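Local coordinates for ML032222a iGluR (Mnemiopsis leidyi, PDB 4YKI), which binds glycine in its ligand-binding domain and probably serves as a subunit of a glycine-activated ion channel of the ionotropic glutamate receptor family, at residues Glu47-Thr52 and Asp229-Lys234; Val166-Lys169 and His173-Glu176; Thr148-Lys151 and Arg157-Arg160. All blocks are in the same frame, centred on the assembly; numbering follows the deposited sequence.

How the interactions relate
Following the chain from the N terminus, helix 37-49 supplies the first half of interaction 1, whose partner, helix 225-238, arrives only after most of the domain has been built. The long loop closed in this way encloses both other contacts. Interaction 3 comes first within it, joining helices 145-152 and 157-164 around a short turn; strand 166-168 follows at once and opens interaction 2, which closes on helix 171-179. These two are in series and do not touch, with centres about 17 Å apart. Interaction 1 lies about 35 Å from interaction 2 and 36 Å from interaction 3, between centres, on the opposite side of the chain's centre, so the contacts tie together elements at both ends of the elongated domain.

Interaction 1: Glu47-Thr52 and Asp229-Lys234; sequences EDLGFT and DSHLLK
His231 turns its ring CG anti to its own carbonyl carbon (chi1 -79°), and Leu49 on the other helix adopts the same setting (chi1 -70°); in these settings the two side chains approach from opposite directions and meet between the helices. The leucine comes in over one face of the imidazole. Its CD2 sits 3.6 Å from the ring centroid in a CH-pi contact, displaced toward the rim so that Leu49 CD2 is only 3.2 Å from His231 NE2, a tight approach. Leu49 CG follows over the same CE1-NE2 side, while CD1 comes nearest to His231 CG.

Asp48 meets the histidine differently, at the ring edge, where its CB lies 4.0 Å from His231 CE1. Its carboxylate does not reach the ring directly. Instead a water in the imidazole plane bridges the gap, donating to Asp48 OD2 at 2.7 Å and hydrogen-bonded to His231 ND1 at 2.6 Å. The bridge, with Leu49 on the face, probably limits rotation of the ring, and the nearby carboxylate might make a protonated histidine more favourable.

Leu45, one turn earlier on helix 37-49, also touches His231. Beyond it, Ser230 and Leu233 pack on Lys99 and Asn95 of the second subunit. The contact thus joins the C-terminal end of helix 37-49 to helix 225-238, a late helix returning to pack on an early one within the bilobed, periplasmic-binding-protein-like fold of glutamate receptor ligand-binding domains.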
loop_
_atom_site.group_PDB
_atom_site.type_symbol
_atom_site.label_atom_id
_atom_site.label_comp_id
_atom_site.label_asym_id
_atom_site.label_seq_id
_atom_site.Cartn_x
_atom_site.Cartn_y
_atom_site.Cartn_z
ATOM N N GLU B 47 -14.880 -2.396 -18.431
ATOM C CA GLU B 47 -15.536 -3.616 -18.880
ATOM C C GLU B 47 -16.283 -4.304 -17.754
ATOM O O GLU B 47 -17.387 -4.803 -17.957
ATOM C CB GLU B 47 -14.505 -4.555 -19.473
ATOM C CG GLU B 47 -14.006 -4.036 -20.780
ATOM C CD GLU B 47 -12.850 -4.816 -21.330
ATOM O OE1 GLU B 47 -12.338 -5.727 -20.634
ATOM O OE2 GLU B 47 -12.448 -4.494 -22.467
ATOM N N ASP B 48 -15.699 -4.305 -16.562
ATOM C CA ASP B 48 -16.282 -5.010 -15.441
ATOM C C ASP B 48 -17.394 -4.206 -14.757
ATOM O O ASP B 48 -18.331 -4.790 -14.220
ATOM C CB ASP B 48 -15.185 -5.383 -14.439
ATOM C CG ASP B 48 -14.200 -6.424 -14.992
ATOM O OD1 ASP B 48 -14.470 -7.042 -16.049
ATOM O OD2 ASP B 48 -13.139 -6.628 -14.369
ATOM N N LEU B 49 -17.298 -2.875 -14.766
ATOM C CA LEU B 49 -18.246 -2.031 -14.031
ATOM C C LEU B 49 -19.282 -1.345 -14.916
ATOM O O LEU B 49 -20.248 -0.773 -14.410
ATOM C CB LEU B 49 -17.492 -0.993 -13.210
ATOM C CG LEU B 49 -16.716 -1.582 -12.028
ATOM C CD1 LEU B 49 -15.735 -0.602 -11.422
ATOM C CD2 LEU B 49 -17.691 -2.054 -10.938
ATOM N N GLY B 50 -19.077 -1.391 -16.229
ATOM C CA GLY B 50 -20.095 -0.980 -17.179
ATOM C C GLY B 50 -20.176 0.498 -17.482
ATOM O O GLY B 50 -21.226 0.958 -17.935
ATOM N N PHE B 51 -19.097 1.244 -17.260
ATOM C CA PHE B 51 -19.082 2.666 -17.591
ATOM C C PHE B 51 -18.344 2.924 -18.894
ATOM O O PHE B 51 -17.530 2.115 -19.316
ATOM C CB PHE B 51 -18.479 3.527 -16.455
ATOM C CG PHE B 51 -17.027 3.207 -16.094
ATOM C CD1 PHE B 51 -15.966 3.792 -16.786
ATOM C CD2 PHE B 51 -16.718 2.357 -15.033
ATOM C CE1 PHE B 51 -14.660 3.522 -16.434
ATOM C CE2 PHE B 51 -15.391 2.087 -14.690
ATOM C CZ PHE B 51 -14.374 2.671 -15.385
ATOM N N THR B 52 -18.660 4.048 -19.526
ATOM C CA THR B 52 -17.819 4.598 -20.583
ATOM C C THR B 52 -16.974 5.709 -19.976
ATOM O O THR B 52 -17.223 6.144 -18.857
ATOM C CB THR B 52 -18.642 5.146 -21.750
ATOM O OG1 THR B 52 -19.503 6.185 -21.280
ATOM C CG2 THR B 52 -19.475 4.063 -22.384
ATOM N N ASP B 229 -12.650 0.809 -5.138
ATOM C CA ASP B 229 -11.785 0.186 -4.128
ATOM C C ASP B 229 -11.827 -1.338 -4.219
ATOM O O ASP B 229 -10.797 -2.004 -4.213
ATOM C CB ASP B 229 -12.196 0.640 -2.722
ATOM C CG ASP B 229 -11.801 2.073 -2.409
ATOM O OD1 ASP B 229 -11.059 2.702 -3.194
ATOM O OD2 ASP B 229 -12.219 2.525 -1.331
ATOM N N SER B 230 -13.035 -1.881 -4.290
ATOM C CA SER B 230 -13.205 -3.324 -4.346
ATOM C C SER B 230 -12.482 -3.910 -5.560
ATOM O O SER B 230 -11.743 -4.891 -5.468
ATOM C CB SER B 230 -14.693 -3.690 -4.396
ATOM O OG SER B 230 -15.316 -3.501 -3.137
ATOM N N HIS B 231 -12.702 -3.292 -6.711
ATOM C CA HIS B 231 -12.159 -3.803 -7.952
ATOM C C HIS B 231 -10.640 -3.641 -8.003
ATOM O O HIS B 231 -9.951 -4.531 -8.487
ATOM C CB HIS B 231 -12.884 -3.180 -9.145
ATOM C CG HIS B 231 -14.212 -3.818 -9.407
ATOM N ND1 HIS B 231 -14.506 -4.527 -10.555
ATOM C CD2 HIS B 231 -15.352 -3.800 -8.682
ATOM C CE1 HIS B 231 -15.769 -4.916 -10.520
ATOM N NE2 HIS B 231 -16.297 -4.505 -9.384
ATOM N N LEU B 232 -10.091 -2.552 -7.464
ATOM C CA LEU B 232 -8.638 -2.424 -7.389
ATOM C C LEU B 232 -8.005 -3.447 -6.440
ATOM O O LEU B 232 -6.946 -4.001 -6.733
ATOM C CB LEU B 232 -8.225 -0.993 -7.007
ATOM C CG LEU B 232 -8.474 0.066 -8.075
ATOM C CD1 LEU B 232 -8.110 1.416 -7.519
ATOM C CD2 LEU B 232 -7.655 -0.227 -9.312
ATOM N N LEU B 233 -8.648 -3.719 -5.309
ATOM C CA LEU B 233 -8.172 -4.783 -4.415
ATOM C C LEU B 233 -8.154 -6.136 -5.136
ATOM O O LEU B 233 -7.192 -6.885 -5.046
ATOM C CB LEU B 233 -9.013 -4.814 -3.154
ATOM C CG LEU B 233 -8.691 -5.915 -2.136
ATOM C CD1 LEU B 233 -7.221 -6.062 -1.808
ATOM C CD2 LEU B 233 -9.513 -5.656 -0.884
ATOM N N LYS B 234 -9.206 -6.435 -5.886
ATOM C CA LYS B 234 -9.248 -7.682 -6.637
ATOM C C LYS B 234 -8.117 -7.749 -7.671
ATOM O O LYS B 234 -7.447 -8.761 -7.790
ATOM C CB LYS B 234 -10.615 -7.867 -7.302
ATOM C CG LYS B 234 -10.899 -9.288 -7.783
ATOM C CD LYS B 234 -10.924 -10.278 -6.620
ATOM C CE LYS B 234 -11.496 -11.638 -6.994
ATOM N NZ LYS B 234 -11.220 -12.660 -5.953
HETATM O O HOH W 1 -12.669 -4.862 -12.317
#

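Interaction 2: Val166-Lys169 and His173-Glu176; sequences VELK and HAIE
Lys169 gives its backbone N-H to the imidazole of His173, with N to ND1 3.0 Å and an almost straight bond of 171°. The donor lies in the ring plane, and ND1 is the acceptor; a neutral ring would then carry its proton on NE2. The ring can take this position because His173 CG stands anti to the backbone N (chi1 -178°), which carries the imidazole out toward the residue that follows the strand.

Leu168 completes the first shell. Its side chain runs at about a right angle to that of His173 and divides its two methyls between neighbouring residues: CD2 lies over one face of the His173 ring, 4.2 Å from the centroid in a CH-pi contact, while Leu168 CD1 packs against Ala174 CB at 3.7 Å. Alongside the hydrogen bond, Lys169 CB comes within 3.7 Å of His173 ND1, and the rest of the lysine chain leads away from the helix.

Strand 166-168 and helix 171-179 form the first half of a beta-alpha-beta crossover that continues into strand 183-188. Both strands run parallel to strand 137-141, which lies between them, and the helix covers one side of this sheet. Leu168 and Ala174 accordingly share neighbours there, both touching Ile141 and Phe185.

Farther out, Leu168 is held in the sheet by backbone hydrogen bonds with Val140 and Gly142. At the start of the helix, Asp170 OD1 accepts a hydrogen bond from the backbone N of His173, anchoring the residue whose ring receives the N-H of Lys169, just past the strand.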
loop_
_atom_site.group_PDB
_atom_site.type_symbol
_atom_site.label_atom_id
_atom_site.label_comp_id
_atom_site.label_asym_id
_atom_site.label_seq_id
_atom_site.Cartn_x
_atom_site.Cartn_y
_atom_site.Cartn_z
ATOM N N VAL B 166 16.117 24.516 -8.582
ATOM C CA VAL B 166 15.391 24.871 -9.796
ATOM C C VAL B 166 13.944 24.297 -9.730
ATOM O O VAL B 166 13.730 23.183 -9.267
ATOM C CB VAL B 166 16.159 24.385 -11.055
ATOM C CG1 VAL B 166 17.615 24.789 -10.980
ATOM C CG2 VAL B 166 16.046 22.887 -11.240
ATOM N N GLU B 167 12.946 25.118 -10.073
ATOM C CA GLU B 167 11.577 24.653 -10.274
ATOM C C GLU B 167 11.428 24.152 -11.709
ATOM O O GLU B 167 11.371 24.924 -12.670
ATOM C CB GLU B 167 10.580 25.781 -10.006
ATOM C CG GLU B 167 9.113 25.393 -10.174
ATOM C CD GLU B 167 8.198 26.592 -10.012
ATOM O OE1 GLU B 167 7.943 26.986 -8.857
ATOM O OE2 GLU B 167 7.756 27.152 -11.039
ATOM N N LEU B 168 11.371 22.849 -11.843
ATOM C CA LEU B 168 11.282 22.188 -13.123
ATOM C C LEU B 168 9.819 22.153 -13.550
ATOM O O LEU B 168 8.916 22.052 -12.711
ATOM C CB LEU B 168 11.869 20.797 -12.937
ATOM C CG LEU B 168 13.347 20.794 -12.526
ATOM C CD1 LEU B 168 13.712 19.449 -11.942
ATOM C CD2 LEU B 168 14.212 21.177 -13.723
ATOM N N LYS B 169 9.573 22.230 -14.835
ATOM C CA LYS B 169 8.211 22.358 -15.342
ATOM C C LYS B 169 7.416 21.058 -15.311
ATOM O O LYS B 169 6.208 21.067 -15.019
ATOM C CB LYS B 169 8.261 22.857 -16.793
ATOM C CG LYS B 169 6.903 23.222 -17.370
ATOM C CD LYS B 169 7.013 23.879 -18.741
ATOM C CE LYS B 169 7.277 22.852 -19.834
ATOM N NZ LYS B 169 7.122 23.428 -21.200
ATOM N N HIS B 173 11.198 18.073 -18.827
ATOM C CA HIS B 173 12.122 19.152 -18.501
ATOM C C HIS B 173 13.109 18.696 -17.440
ATOM O O HIS B 173 14.318 18.988 -17.518
ATOM C CB HIS B 173 11.336 20.376 -18.011
ATOM C CG HIS B 173 12.181 21.569 -17.702
ATOM N ND1 HIS B 173 11.890 22.428 -16.665
ATOM C CD2 HIS B 173 13.303 22.053 -18.288
ATOM C CE1 HIS B 173 12.793 23.391 -16.622
ATOM N NE2 HIS B 173 13.665 23.184 -17.597
ATOM N N ALA B 174 12.623 17.976 -16.434
ATOM C CA ALA B 174 13.485 17.497 -15.368
ATOM C C ALA B 174 14.523 16.522 -15.905
ATOM O O ALA B 174 15.706 16.614 -15.551
ATOM C CB ALA B 174 12.663 16.820 -14.285
ATOM N N ILE B 175 14.105 15.571 -16.725
ATOM C CA ILE B 175 15.030 14.575 -17.267
ATOM C C ILE B 175 16.054 15.227 -18.219
ATOM O O ILE B 175 17.234 14.866 -18.199
ATOM C CB ILE B 175 14.280 13.379 -17.902
ATOM C CG1 ILE B 175 13.588 12.600 -16.783
ATOM C CG2 ILE B 175 15.238 12.497 -18.707
ATOM C CD1 ILE B 175 12.705 11.471 -17.220
ATOM N N GLU B 176 15.614 16.191 -19.019
ATOM C CA GLU B 176 16.511 16.942 -19.899
ATOM C C GLU B 176 17.559 17.718 -19.102
ATOM O O GLU B 176 18.723 17.805 -19.499
ATOM C CB GLU B 176 15.701 17.910 -20.760
ATOM C CG GLU B 176 16.538 18.826 -21.658
ATOM C CD GLU B 176 15.700 19.865 -22.385
ATOM O OE1 GLU B 176 14.472 19.927 -22.144
ATOM O OE2 GLU B 176 16.271 20.622 -23.200
#

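Interaction 3: Thr148-Lys151 and Arg157-Arg160; sequences TLLK and RYSR
Leu150 and Tyr158 make the buried side of the meeting between helices 145-152 and 157-164, and here the packing is close. The backbone carbonyl of Leu150 presses on the tyrosine's first carbon, with Leu150 O 3.4 Å from Tyr158 CB. Their side chains cross obliquely: Leu150 CG lies 4.0 Å from Tyr158 CD1, close to where the ring joins CB. The phenol then continues away from Leu150, and its OH is hydrogen-bonded to Gln126 NE2, while the ring also meets that of His153. Leu150 also touches Val162, one turn beyond Tyr158 on the facing helix.

One residue further along each helix, Lys151 and Ser159 bring their backbones still nearer, CA to CA 4.4 Å, but their side chains face a wetter edge. The serine hydroxyl stands anti to the carbonyl carbon of its own residue (chi1 -79°), which places OG near the end of helix 145-152. Two waters bind it there. One lies 2.7 Å from Ser159 OG and 2.8 Å from Leu150 O, bridging the helices; the other is 2.8 Å from Ser159 OG and reaches Lys151 NZ through a weak bond. Bends at chi2 and chi3 curl the lysine chain back, so that Lys151 CD passes 3.9 Å from Ser159 OG, and its ammonium forms a salt bridge with Asp163, farther along helix 157-164.

Helix 145-152 begins with His145, which with Arg144 before it lines the glycine pocket; the side chain of Leu150 is about 12 Å from the bound glycine. The chemistry of the contact is divided: apolar packing joins the buried side, whereas water links the outer edge, which is therefore probably the more adaptable of the two.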
loop_
_atom_site.group_PDB
_atom_site.type_symbol
_atom_site.label_atom_id
_atom_site.label_comp_id
_atom_site.label_asym_id
_atom_site.label_seq_id
_atom_site.Cartn_x
_atom_site.Cartn_y
_atom_site.Cartn_z
ATOM N N THR B 148 5.814 18.717 -2.659
ATOM C CA THR B 148 4.923 18.834 -1.512
ATOM C C THR B 148 5.503 18.143 -0.280
ATOM O O THR B 148 5.494 18.706 0.824
ATOM C CB THR B 148 3.543 18.264 -1.856
ATOM O OG1 THR B 148 2.887 19.155 -2.764
ATOM C CG2 THR B 148 2.680 18.150 -0.620
ATOM N N LEU B 149 6.021 16.932 -0.453
ATOM C CA LEU B 149 6.611 16.238 0.689
ATOM C C LEU B 149 7.796 16.970 1.258
ATOM O O LEU B 149 7.942 17.052 2.476
ATOM C CB LEU B 149 7.018 14.812 0.349
ATOM C CG LEU B 149 5.911 13.789 0.146
ATOM C CD1 LEU B 149 6.539 12.375 0.161
ATOM C CD2 LEU B 149 4.810 13.936 1.192
ATOM N N LEU B 150 8.672 17.475 0.406
ATOM C CA LEU B 150 9.837 18.179 0.911
ATOM C C LEU B 150 9.433 19.490 1.609
ATOM O O LEU B 150 10.032 19.855 2.617
ATOM C CB LEU B 150 10.866 18.424 -0.196
ATOM C CG LEU B 150 11.866 17.260 -0.373
ATOM C CD1 LEU B 150 11.221 15.952 -0.780
ATOM C CD2 LEU B 150 12.919 17.663 -1.385
ATOM N N LYS B 151 8.412 20.171 1.085
ATOM C CA LYS B 151 7.974 21.448 1.653
ATOM C C LYS B 151 7.198 21.309 2.960
ATOM O O LYS B 151 7.094 22.272 3.726
ATOM C CB LYS B 151 7.127 22.231 0.642
ATOM C CG LYS B 151 7.930 22.878 -0.475
ATOM C CD LYS B 151 8.639 24.140 0.018
ATOM C CE LYS B 151 7.698 25.329 0.011
ATOM N NZ LYS B 151 8.348 26.568 0.525
ATOM N N ARG B 157 15.054 22.041 6.460
ATOM C CA ARG B 157 16.130 21.995 5.485
ATOM C C ARG B 157 15.617 21.394 4.172
ATOM O O ARG B 157 16.140 21.710 3.108
ATOM C CB ARG B 157 17.328 21.217 6.005
ATOM C CG ARG B 157 18.033 21.927 7.152
ATOM C CD ARG B 157 19.190 21.101 7.681
ATOM N NE ARG B 157 18.723 19.840 8.245
ATOM C CZ ARG B 157 19.514 18.865 8.678
ATOM N NH1 ARG B 157 20.833 19.000 8.638
ATOM N NH2 ARG B 157 18.978 17.756 9.157
ATOM N N TYR B 158 14.585 20.551 4.226
ATOM C CA TYR B 158 14.014 20.031 2.984
ATOM C C TYR B 158 13.239 21.126 2.236
ATOM O O TYR B 158 13.213 21.141 1.004
ATOM C CB TYR B 158 13.156 18.771 3.227
ATOM C CG TYR B 158 14.007 17.561 3.551
ATOM C CD1 TYR B 158 14.616 16.813 2.550
ATOM C CD2 TYR B 158 14.248 17.205 4.866
ATOM C CE1 TYR B 158 15.412 15.729 2.853
ATOM C CE2 TYR B 158 15.037 16.127 5.180
ATOM C CZ TYR B 158 15.620 15.388 4.165
ATOM O OH TYR B 158 16.430 14.316 4.446
ATOM N N SER B 159 12.574 22.025 2.954
ATOM C CA SER B 159 12.005 23.206 2.316
ATOM C C SER B 159 13.089 24.060 1.652
ATOM O O SER B 159 12.860 24.621 0.582
ATOM C CB SER B 159 11.224 24.058 3.325
ATOM O OG SER B 159 9.948 23.529 3.591
ATOM N N ARG B 160 14.243 24.186 2.299
ATOM C CA ARG B 160 15.361 24.898 1.682
ATOM C C ARG B 160 15.728 24.282 0.346
ATOM O O ARG B 160 16.011 24.998 -0.615
ATOM C CB ARG B 160 16.604 24.896 2.560
ATOM C CG ARG B 160 16.559 25.800 3.749
ATOM C CD ARG B 160 17.938 25.940 4.390
ATOM N NE ARG B 160 18.880 26.461 3.412
ATOM C CZ ARG B 160 20.203 26.468 3.519
ATOM N NH1 ARG B 160 20.812 26.009 4.611
ATOM N NH2 ARG B 160 20.917 26.939 2.511
HETATM O O HOH W 2 10.378 21.244 4.972
HETATM O O HOH W 3 7.778 25.217 3.149
#